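Local coordinates for aerobactin synthase IucC (Klebsiella pneumoniae, PDB 6CN7), which probably catalyses the ATP-dependent attachment of a second N6-acetyl-N6-hydroxylysine to its citryl intermediate, the step that completes the siderophore aerobactin, at residues L168-V173 against P219-P224. The protein carries 5 engineered substitutions. Sequence-based numbering, arbitrary orientation.
Sequences LHWLAV and PLPVHP
In the large antiparallel sheet of the IucA/IucC family region, strand 165-174 pairs with strand 217-222, setting His169 against Val222 and Leu171 against Leu220 in hydrogen-bonded pairs, and Trp170 against Pro221 in a non-hydrogen-bonded pair between them. Four backbone bonds close the ladder. His169 N donates to Val222 O, and His169 O accepts Val222 N, while Leu171 N reaches Leu220 O at 2.7 Å in a nearly straight bond (169°). Leu220 N returns to Leu171 O, approaching from above the carbonyl plane. Pro219 and Pro221 have no N-H to offer, but both fall at non-hydrogen-bonded positions, where this costs the pairing nothing; Pro221 CA also makes a C-H...O contact with His169 O at 3.3 Å.

On the face bearing Trp170 and Pro221, the indole swings over the proline. Trp170 CG lies anti to its own carbonyl carbon (chi1 -69°), which carries the six-membered ring across the neighbouring strand. Pro221 CB sits 3.8 Å from that ring's centroid, a CH-pi contact over the face, and Pro221 CD is 3.6 Å from Trp170 CZ3. Trp170 NE1 bonds to Phe250 O on strand 244-250, fixing the other end of the indole. The Leu168 side chain lies alongside Pro221, with Leu168 CD1 4.2 Å from Pro221 CB.

On the other face, which carries His169, Leu171, Leu220 and Val222, Leu171 CD1 meets Val222 CG2 at 3.7 Å. Leu171 and Val222 pack on Trp227 and Ile231 of helix 224-234, and His169 stacks on Trp227 while its NE2 hydrogen-bonds Ser246 OG. After Val222 the strand gives way to that helix at an N-capped strand-to-helix junction, where His223 ND1 accepts a hydrogen bond from Trp225 N.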
loop_
_atom_site.group_PDB
_atom_site.type_symbol
_atom_site.label_atom_id
_atom_site.label_comp_id
_atom_site.label_asym_id
_atom_site.label_seq_id
_atom_site.Cartn_x
_atom_site.Cartn_y
_atom_site.Cartn_z
ATOM N N LEU A 168 11.369 12.596 3.368
ATOM C CA LEU A 168 10.436 12.811 2.277
ATOM C C LEU A 168 10.985 12.225 0.984
ATOM O O LEU A 168 12.199 12.135 0.781
ATOM C CB LEU A 168 10.162 14.302 2.087
ATOM C CG LEU A 168 9.588 15.028 3.302
ATOM C CD1 LEU A 168 9.437 16.511 3.001
ATOM C CD2 LEU A 168 8.258 14.417 3.725
ATOM N N HIS A 169 10.069 11.821 0.112
ATOM C CA HIS A 169 10.408 11.409 -1.238
ATOM C C HIS A 169 10.399 12.631 -2.149
ATOM O O HIS A 169 9.617 13.566 -1.952
ATOM C CB HIS A 169 9.418 10.358 -1.737
ATOM C CG HIS A 169 9.868 9.629 -2.962
ATOM N ND1 HIS A 169 10.717 8.545 -2.913
ATOM C CD2 HIS A 169 9.579 9.822 -4.270
ATOM C CE1 HIS A 169 10.935 8.104 -4.138
ATOM N NE2 HIS A 169 10.256 8.861 -4.980
ATOM N N TRP A 170 11.279 12.625 -3.148
ATOM C CA TRP A 170 11.480 13.781 -4.014
ATOM C C TRP A 170 11.255 13.400 -5.469
ATOM O O TRP A 170 11.804 12.402 -5.949
ATOM C CB TRP A 170 12.883 14.361 -3.827
ATOM C CG TRP A 170 13.051 15.003 -2.494
ATOM C CD1 TRP A 170 13.489 14.409 -1.348
ATOM C CD2 TRP A 170 12.765 16.364 -2.158
ATOM N NE1 TRP A 170 13.501 15.317 -0.318
ATOM C CE2 TRP A 170 13.060 16.526 -0.790
ATOM C CE3 TRP A 170 12.292 17.464 -2.880
ATOM C CZ2 TRP A 170 12.897 17.742 -0.131
ATOM C CZ3 TRP A 170 12.133 18.670 -2.225
ATOM C CH2 TRP A 170 12.433 18.799 -0.865
ATOM N N LEU A 171 10.451 14.201 -6.160
ATOM C CA LEU A 171 10.186 14.042 -7.581
ATOM C C LEU A 171 10.760 15.221 -8.352
ATOM O O LEU A 171 11.113 16.260 -7.786
ATOM C CB LEU A 171 8.680 13.934 -7.852
ATOM C CG LEU A 171 7.929 12.742 -7.257
ATOM C CD1 LEU A 171 6.456 12.825 -7.624
ATOM C CD2 LEU A 171 8.528 11.432 -7.732
ATOM N N ALA A 172 10.851 15.046 -9.668
ATOM C CA ALA A 172 11.225 16.111 -10.586
ATOM C C ALA A 172 10.111 16.283 -11.605
ATOM O O ALA A 172 9.652 15.302 -12.198
ATOM C CB ALA A 172 12.553 15.807 -11.285
ATOM N N VAL A 173 9.674 17.525 -11.799
ATOM C CA VAL A 173 8.556 17.834 -12.679
ATOM C C VAL A 173 8.944 18.994 -13.581
ATOM O O VAL A 173 9.692 19.892 -13.183
ATOM C CB VAL A 173 7.283 18.180 -11.875
ATOM C CG1 VAL A 173 6.120 18.500 -12.811
ATOM C CG2 VAL A 173 6.917 17.039 -10.939
ATOM N N PRO A 219 12.084 20.420 -8.291
ATOM C CA PRO A 219 11.874 19.383 -7.273
ATOM C C PRO A 219 10.512 19.506 -6.610
ATOM O O PRO A 219 10.067 20.599 -6.251
ATOM C CB PRO A 219 13.001 19.637 -6.262
ATOM C CG PRO A 219 13.936 20.589 -6.925
ATOM C CD PRO A 219 13.106 21.387 -7.861
ATOM N N LEU A 220 9.854 18.362 -6.443
ATOM C CA LEU A 220 8.582 18.282 -5.735
ATOM C C LEU A 220 8.714 17.275 -4.601
ATOM O O LEU A 220 8.934 16.081 -4.872
ATOM C CB LEU A 220 7.448 17.874 -6.679
ATOM C CG LEU A 220 6.080 17.658 -6.023
ATOM C CD1 LEU A 220 5.560 18.946 -5.401
ATOM C CD2 LEU A 220 5.082 17.105 -7.028
ATOM N N PRO A 221 8.610 17.680 -3.337
ATOM C CA PRO A 221 8.603 16.690 -2.256
ATOM C C PRO A 221 7.276 15.952 -2.193
ATOM O O PRO A 221 6.235 16.457 -2.621
ATOM C CB PRO A 221 8.835 17.534 -0.998
ATOM C CG PRO A 221 8.317 18.877 -1.352
ATOM C CD PRO A 221 8.599 19.059 -2.818
ATOM N N VAL A 222 7.327 14.737 -1.652
ATOM C CA VAL A 222 6.159 13.870 -1.560
ATOM C C VAL A 222 6.228 13.101 -0.250
ATOM O O VAL A 222 7.287 12.576 0.112
ATOM C CB VAL A 222 6.076 12.892 -2.749
ATOM C CG1 VAL A 222 4.894 11.945 -2.587
ATOM C CG2 VAL A 222 5.975 13.651 -4.065
ATOM N N HIS A 223 5.107 13.038 0.456
ATOM C CA HIS A 223 5.022 12.214 1.651
ATOM C C HIS A 223 5.305 10.760 1.275
ATOM O O HIS A 223 4.744 10.263 0.290
ATOM C CB HIS A 223 3.633 12.346 2.278
ATOM C CG HIS A 223 3.532 11.795 3.667
ATOM N ND1 HIS A 223 3.585 10.446 3.943
ATOM C CD2 HIS A 223 3.357 12.416 4.858
ATOM C CE1 HIS A 223 3.458 10.259 5.244
ATOM N NE2 HIS A 223 3.317 11.438 5.823
ATOM N N PRO A 224 6.165 10.050 2.014
ATOM C CA PRO A 224 6.503 8.677 1.596
ATOM C C PRO A 224 5.293 7.762 1.474
ATOM O O PRO A 224 5.260 6.903 0.585
ATOM C CB PRO A 224 7.477 8.206 2.686
ATOM C CG PRO A 224 7.271 9.135 3.834
ATOM C CD PRO A 224 6.868 10.444 3.245
#